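Dual function macrocyclase-peptidase POPB (Galerina marginata, PDB 5N4B) cleaves peptide bonds after proline and joins peptide ends into macrocycles, in the biosynthesis of the highly toxic amanitin family. Local coordinates at residues R16-D22 against V34-W40; A235-Y239 against I250-Q254. The protein carries 1 engineered substitution. All blocks are in the same frame, centred on the assembly; numbering follows the deposited sequence.

Contact 1 of 2, residues R16-D22 against V34-W40; sequences RRSDHVD and VPDPYQW
Asp22 and Val34 form an antiparallel hydrogen-bonded pair, Asp22 N to Val34 O at 3.0 Å and Val34 N to Asp22 O at 2.7 Å, and the ladder passes through the non-hydrogen-bonded pair Val21 and Pro35 to the nearly straight bond from Asp36 N to His20 O. Beyond it the segment 34-40 folds into a type I turn from Asp36 to Gln39, and Ser18 N reaches Pro37 O in the carbonyl plane at 2.9 Å. The Trp40 indole is used twice. Its NE1 gives a bond to Arg16 O (2.8 Å), approaching from above the carbonyl plane, while the Arg16 guanidinium lies over one ring face as a cation-pi stack, CZ 4.3 Å from the centre of the five-membered ring and the planes 29° apart. With CG anti to the backbone N (chi1 179°) and a bend at chi3, Arg16 folds back over the indole. Pro37 CB and CG lie against one face of the Arg17 guanidinium, whose NH1 donates to Tyr38 OH at 2.9 Å, the hydroxyl lying in the guanidinium plane. Further along, Gln39 CG sits almost centrally over the His20 imidazole, 3° off its normal, a CH-pi contact. His20 NE2 donates to Asp22 OD1 (2.7 Å), which probably steadies the ring's rotation. The carboxylates of Asp22 and Asp36 approach to 4.2 Å between their OD2 atoms; a water donating to both probably softens the repulsion, as does the salt bridge from Asp36 to Lys672. The contact closes the open end of the hairpin of strands 21-26 and 30-35, with Tyr38 packed on helix 668-680 of the hydrolase part and Trp40 on helix 46-64, whose Glu47 pairs with Arg16.

Contact 2 of 2, residues A235-Y239 against I250-Q254; sequences AMMCY and IIVYQ
Tyr239 and Ile250 run alongside each other in the same direction: Ile250 CD1 comes obliquely to the tyrosine ring, 4.1 Å from CD2. The second aromatic, Tyr253, turns from the partner strand and makes edge-to-face contacts with Trp289 and Tyr263. These residues belong to an antiparallel hairpin that forms the last two strands of a four-stranded propeller blade, 250-254 being an outermost strand. The Tyr239-Ile250 pair is bonded both ways, Tyr239 N to Ile250 O at 2.8 Å and Ile250 N to Tyr239 O at 3.0 Å. Toward Met237 the register slips by one residue, a classic beta bulge in which two residues, Val252 and Tyr253, stand opposite the single Met237. The helix-like backbone of Val252 is what a classic bulge has at its first position; Val252 CG2 lies 3.9 Å from Tyr239 CB. On the face bearing Cys238 and Ile251, the Met236 chain places SD 3.9 Å from Ile251 CD1, while Cys238 SG stands 4.1 Å from Ile251 CG1. Inward along the blade, Met236 and Cys238 make backbone bonds with Arg219 and Tyr217 of strand 214-219. At the bulge itself, Met237 O takes two N-H groups, a bent one from Val252 N at 2.7 Å (133°) and a straighter one from Tyr253 N at 3.1 Å (160°).

How the contacts relate
Contacts 1 and 2 follow one another along the chain, contact 1 being complete before the chain reaches contact 2, and their centres stand 42 Å apart with nearest atoms about 26 Å apart, so neither touches the other. Both join the strands of an antiparallel hairpin, but in different settings. Contact 1 belongs to a separate two-stranded hairpin whose base packs on the hydrolase part through helix 668-680, whereas contact 2 is built into a blade of the beta-propeller. Neither contains a member of the charge relay system, Asp662, His699 and the engineered Ala578, and both lie away from it. Helix 668-680, on which contact 1 packs, comes soon after Asp662 in the sequence.

Contact 1 of 2, residues R16-D22 against V34-W40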
loop_
_atom_site.group_PDB
_atom_site.type_symbol
_atom_site.label_atom_id
_atom_site.label_comp_id
_atom_site.label_asym_id
_atom_site.label_seq_id
_atom_site.Cartn_x
_atom_site.Cartn_y
_atom_site.Cartn_z
ATOM N N ARG A 16 32.757 9.483 7.836
ATOM C CA ARG A 16 33.703 8.574 8.457
ATOM C C ARG A 16 33.476 7.158 7.974
ATOM O O ARG A 16 32.343 6.738 7.754
ATOM C CB ARG A 16 33.489 8.619 9.986
ATOM C CG ARG A 16 34.401 7.698 10.765
ATOM C CD ARG A 16 34.365 8.082 12.245
ATOM N NE ARG A 16 33.060 7.841 12.850
ATOM C CZ ARG A 16 32.703 6.692 13.418
ATOM N NH1 ARG A 16 33.550 5.665 13.482
ATOM N NH2 ARG A 16 31.504 6.564 13.933
ATOM N N ARG A 17 34.566 6.406 7.801
ATOM C CA ARG A 17 34.535 4.983 7.482
ATOM C C ARG A 17 35.090 4.235 8.664
ATOM O O ARG A 17 36.279 4.377 8.997
ATOM C CB ARG A 17 35.341 4.651 6.237
ATOM C CG ARG A 17 34.709 5.227 4.972
ATOM C CD ARG A 17 35.599 5.083 3.729
ATOM N NE ARG A 17 35.924 3.696 3.443
ATOM C CZ ARG A 17 35.128 2.818 2.844
ATOM N NH1 ARG A 17 33.906 3.158 2.459
ATOM N NH2 ARG A 17 35.540 1.579 2.589
ATOM N N SER A 18 34.248 3.462 9.319
ATOM C CA SER A 18 34.705 2.685 10.450
ATOM C C SER A 18 35.424 1.432 9.986
ATOM O O SER A 18 35.458 1.088 8.800
ATOM C CB SER A 18 33.546 2.337 11.353
ATOM O OG SER A 18 32.854 1.216 10.818
ATOM N N ASP A 19 36.041 0.749 10.951
ATOM C CA ASP A 19 36.714 -0.509 10.667
ATOM C C ASP A 19 35.823 -1.737 10.924
ATOM O O ASP A 19 36.326 -2.864 10.945
ATOM C CB ASP A 19 38.036 -0.592 11.465
ATOM C CG ASP A 19 37.833 -0.830 12.951
ATOM O OD1 ASP A 19 36.691 -0.787 13.447
ATOM O OD2 ASP A 19 38.851 -1.063 13.656
ATOM N N HIS A 20 34.505 -1.544 11.048
ATOM C CA HIS A 20 33.589 -2.648 11.336
ATOM C C HIS A 20 33.585 -3.671 10.206
ATOM O O HIS A 20 33.483 -3.324 9.027
ATOM C CB HIS A 20 32.171 -2.115 11.525
ATOM C CG HIS A 20 31.208 -3.143 12.002
ATOM N ND1 HIS A 20 30.889 -3.312 13.334
ATOM C CD2 HIS A 20 30.512 -4.085 11.326
ATOM C CE1 HIS A 20 30.036 -4.318 13.450
ATOM N NE2 HIS A 20 29.797 -4.803 12.245
ATOM N N VAL A 21 33.654 -4.941 10.571
ATOM C CA VAL A 21 33.572 -6.049 9.629
ATOM C C VAL A 21 32.605 -7.058 10.214
ATOM O O VAL A 21 32.694 -7.398 11.400
ATOM C CB VAL A 21 34.944 -6.711 9.364
ATOM C CG1 VAL A 21 34.779 -7.918 8.413
ATOM C CG2 VAL A 21 35.906 -5.742 8.767
ATOM N N ASP A 22 31.698 -7.552 9.378
ATOM C CA ASP A 22 30.838 -8.664 9.728
ATOM C C ASP A 22 31.252 -9.854 8.889
ATOM O O ASP A 22 31.579 -9.698 7.711
ATOM C CB ASP A 22 29.377 -8.346 9.404
ATOM C CG ASP A 22 28.863 -7.127 10.148
ATOM O OD1 ASP A 22 28.832 -7.211 11.391
ATOM O OD2 ASP A 22 28.442 -6.148 9.475
ATOM N N VAL A 34 32.815 -9.132 5.384
ATOM C CA VAL A 34 32.105 -8.063 4.697
ATOM C C VAL A 34 32.328 -6.786 5.500
ATOM O O VAL A 34 31.705 -6.580 6.542
ATOM C CB VAL A 34 30.602 -8.379 4.576
ATOM C CG1 VAL A 34 29.866 -7.220 3.883
ATOM C CG2 VAL A 34 30.389 -9.680 3.798
ATOM N N PRO A 35 33.205 -5.898 5.043
ATOM C CA PRO A 35 33.356 -4.609 5.743
ATOM C C PRO A 35 32.036 -3.857 5.704
ATOM O O PRO A 35 31.353 -3.851 4.681
ATOM C CB PRO A 35 34.410 -3.881 4.915
ATOM C CG PRO A 35 35.212 -5.005 4.263
ATOM C CD PRO A 35 34.145 -6.024 3.907
ATOM N N ASP A 36 31.716 -3.180 6.816
ATOM C CA ASP A 36 30.528 -2.320 6.911
ATOM C C ASP A 36 30.981 -0.982 7.492
ATOM O O ASP A 36 30.656 -0.632 8.633
ATOM C CB ASP A 36 29.419 -2.970 7.733
ATOM C CG ASP A 36 27.999 -2.411 7.402
ATOM O OD1 ASP A 36 27.729 -2.099 6.211
ATOM O OD2 ASP A 36 27.157 -2.329 8.325
ATOM N N PRO A 37 31.718 -0.192 6.705
ATOM C CA PRO A 37 32.296 1.052 7.218
ATOM C C PRO A 37 31.268 2.074 7.599
ATOM O O PRO A 37 31.603 3.055 8.281
ATOM C CB PRO A 37 33.179 1.548 6.051
ATOM C CG PRO A 37 32.627 0.868 4.859
ATOM C CD PRO A 37 32.138 -0.472 5.330
ATOM N N TYR A 38 30.017 1.910 7.128
ATOM C CA TYR A 38 28.938 2.832 7.458
ATOM C C TYR A 38 27.941 2.218 8.446
ATOM O O TYR A 38 26.789 2.676 8.546
ATOM C CB TYR A 38 28.251 3.362 6.176
ATOM C CG TYR A 38 29.284 3.983 5.238
ATOM C CD1 TYR A 38 30.086 5.052 5.639
ATOM C CD2 TYR A 38 29.481 3.464 3.953
ATOM C CE1 TYR A 38 31.033 5.572 4.801
ATOM C CE2 TYR A 38 30.425 3.985 3.127
ATOM C CZ TYR A 38 31.200 5.027 3.527
ATOM O OH TYR A 38 32.186 5.519 2.669
ATOM N N GLN A 39 28.373 1.215 9.206
ATOM C CA GLN A 39 27.508 0.644 10.241
ATOM C C GLN A 39 26.989 1.720 11.170
ATOM O O GLN A 39 25.856 1.630 11.657
ATOM C CB GLN A 39 28.256 -0.454 11.018
ATOM C CG GLN A 39 27.393 -1.110 12.119
ATOM C CD GLN A 39 27.275 -0.243 13.363
ATOM O OE1 GLN A 39 28.229 0.440 13.747
ATOM N NE2 GLN A 39 26.088 -0.232 13.992
ATOM N N TRP A 40 27.792 2.756 11.414
ATOM C CA TRP A 40 27.432 3.821 12.343
ATOM C C TRP A 40 26.233 4.636 11.867
ATOM O O TRP A 40 25.572 5.273 12.683
ATOM C CB TRP A 40 28.638 4.703 12.650
ATOM C CG TRP A 40 29.212 5.400 11.475
ATOM C CD1 TRP A 40 30.149 4.921 10.620
ATOM C CD2 TRP A 40 28.861 6.700 11.031
ATOM N NE1 TRP A 40 30.404 5.877 9.645
ATOM C CE2 TRP A 40 29.634 6.977 9.887
ATOM C CE3 TRP A 40 27.982 7.681 11.502
ATOM C CZ2 TRP A 40 29.561 8.190 9.211
ATOM C CZ3 TRP A 40 27.905 8.880 10.823
ATOM C CH2 TRP A 40 28.682 9.125 9.686
HETATM O O HOH W 1 30.557 1.270 12.979
HETATM O O HOH W 2 27.228 -4.107 10.297
#

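Contact 2 of 2, residues A235-Y239 against I250-Q254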
loop_
_atom_site.group_PDB
_atom_site.type_symbol
_atom_site.label_atom_id
_atom_site.label_comp_id
_atom_site.label_asym_id
_atom_site.label_seq_id
_atom_site.Cartn_x
_atom_site.Cartn_y
_atom_site.Cartn_z
ATOM N N ALA A 235 2.488 -10.448 19.518
ATOM C CA ALA A 235 1.149 -9.942 19.211
ATOM C C ALA A 235 0.073 -10.769 19.881
ATOM O O ALA A 235 0.196 -11.993 20.086
ATOM C CB ALA A 235 0.898 -9.971 17.710
ATOM N N MET A 236 -1.009 -10.094 20.195
ATOM C CA MET A 236 -2.180 -10.685 20.825
ATOM C C MET A 236 -3.402 -10.235 20.045
ATOM O O MET A 236 -3.598 -9.034 19.820
ATOM C CB MET A 236 -2.357 -10.179 22.277
ATOM C CG MET A 236 -1.228 -10.547 23.197
ATOM S SD MET A 236 -1.156 -9.517 24.667
ATOM C CE MET A 236 -0.193 -8.160 23.997
ATOM N N MET A 237 -4.262 -11.167 19.678
ATOM C CA MET A 237 -5.588 -10.805 19.200
ATOM C C MET A 237 -6.501 -10.670 20.413
ATOM O O MET A 237 -6.639 -11.602 21.210
ATOM C CB MET A 237 -6.123 -11.838 18.206
ATOM C CG MET A 237 -7.490 -11.523 17.656
ATOM S SD MET A 237 -7.654 -9.972 16.785
ATOM C CE MET A 237 -6.519 -10.261 15.443
ATOM N N CYS A 238 -7.115 -9.516 20.554
ATOM C CA CYS A 238 -7.857 -9.152 21.735
ATOM C C CYS A 238 -9.252 -8.700 21.364
ATOM O O CYS A 238 -9.543 -8.395 20.187
ATOM C CB CYS A 238 -7.171 -8.007 22.480
ATOM S SG CYS A 238 -5.581 -8.473 23.192
ATOM N N TYR A 239 -10.109 -8.666 22.381
ATOM C CA TYR A 239 -11.480 -8.194 22.262
ATOM C C TYR A 239 -11.738 -7.099 23.277
ATOM O O TYR A 239 -11.455 -7.276 24.468
ATOM C CB TYR A 239 -12.463 -9.355 22.456
ATOM C CG TYR A 239 -13.886 -8.960 22.464
ATOM C CD1 TYR A 239 -14.614 -8.697 21.301
ATOM C CD2 TYR A 239 -14.523 -8.853 23.697
ATOM C CE1 TYR A 239 -15.987 -8.329 21.425
ATOM C CE2 TYR A 239 -15.814 -8.481 23.802
ATOM C CZ TYR A 239 -16.531 -8.240 22.705
ATOM O OH TYR A 239 -17.851 -7.873 22.973
ATOM N N ILE A 250 -10.254 -8.947 26.609
ATOM C CA ILE A 250 -10.024 -10.387 26.586
ATOM C C ILE A 250 -8.935 -10.689 25.566
ATOM O O ILE A 250 -8.968 -10.154 24.450
ATOM C CB ILE A 250 -11.335 -11.101 26.206
ATOM C CG1 ILE A 250 -12.362 -10.908 27.325
ATOM C CG2 ILE A 250 -11.091 -12.580 25.937
ATOM C CD1 ILE A 250 -13.771 -11.307 26.934
ATOM N N ILE A 251 -7.981 -11.553 25.904
ATOM C CA ILE A 251 -7.018 -12.073 24.945
ATOM C C ILE A 251 -7.666 -13.281 24.280
ATOM O O ILE A 251 -7.841 -14.334 24.912
ATOM C CB ILE A 251 -5.673 -12.458 25.587
ATOM C CG1 ILE A 251 -4.969 -11.210 26.121
ATOM C CG2 ILE A 251 -4.776 -13.101 24.533
ATOM C CD1 ILE A 251 -3.646 -11.522 26.862
ATOM N N VAL A 252 -8.048 -13.124 23.014
ATOM C CA VAL A 252 -8.681 -14.155 22.195
ATOM C C VAL A 252 -7.648 -15.168 21.708
ATOM O O VAL A 252 -7.907 -16.381 21.651
ATOM C CB VAL A 252 -9.388 -13.437 21.023
ATOM C CG1 VAL A 252 -9.826 -14.354 19.982
ATOM C CG2 VAL A 252 -10.567 -12.635 21.560
ATOM N N TYR A 253 -6.455 -14.709 21.352
ATOM C CA TYR A 253 -5.393 -15.616 20.956
ATOM C C TYR A 253 -4.029 -14.946 21.095
ATOM O O TYR A 253 -3.865 -13.773 20.777
ATOM C CB TYR A 253 -5.523 -16.150 19.512
ATOM C CG TYR A 253 -4.598 -17.338 19.316
ATOM C CD1 TYR A 253 -4.867 -18.533 19.963
ATOM C CD2 TYR A 253 -3.488 -17.269 18.523
ATOM C CE1 TYR A 253 -4.002 -19.617 19.856
ATOM C CE2 TYR A 253 -2.615 -18.347 18.347
ATOM C CZ TYR A 253 -2.885 -19.522 19.037
ATOM O OH TYR A 253 -2.058 -20.622 18.957
ATOM N N GLN A 254 -3.034 -15.727 21.512
ATOM C CA GLN A 254 -1.625 -15.375 21.362
ATOM C C GLN A 254 -0.820 -16.664 21.352
ATOM O O GLN A 254 -1.341 -17.727 21.719
ATOM C CB GLN A 254 -1.149 -14.429 22.467
ATOM C CG GLN A 254 -1.009 -15.034 23.824
ATOM C CD GLN A 254 -0.417 -14.014 24.794
ATOM O OE1 GLN A 254 0.665 -13.455 24.563
ATOM N NE2 GLN A 254 -1.125 -13.758 25.834
#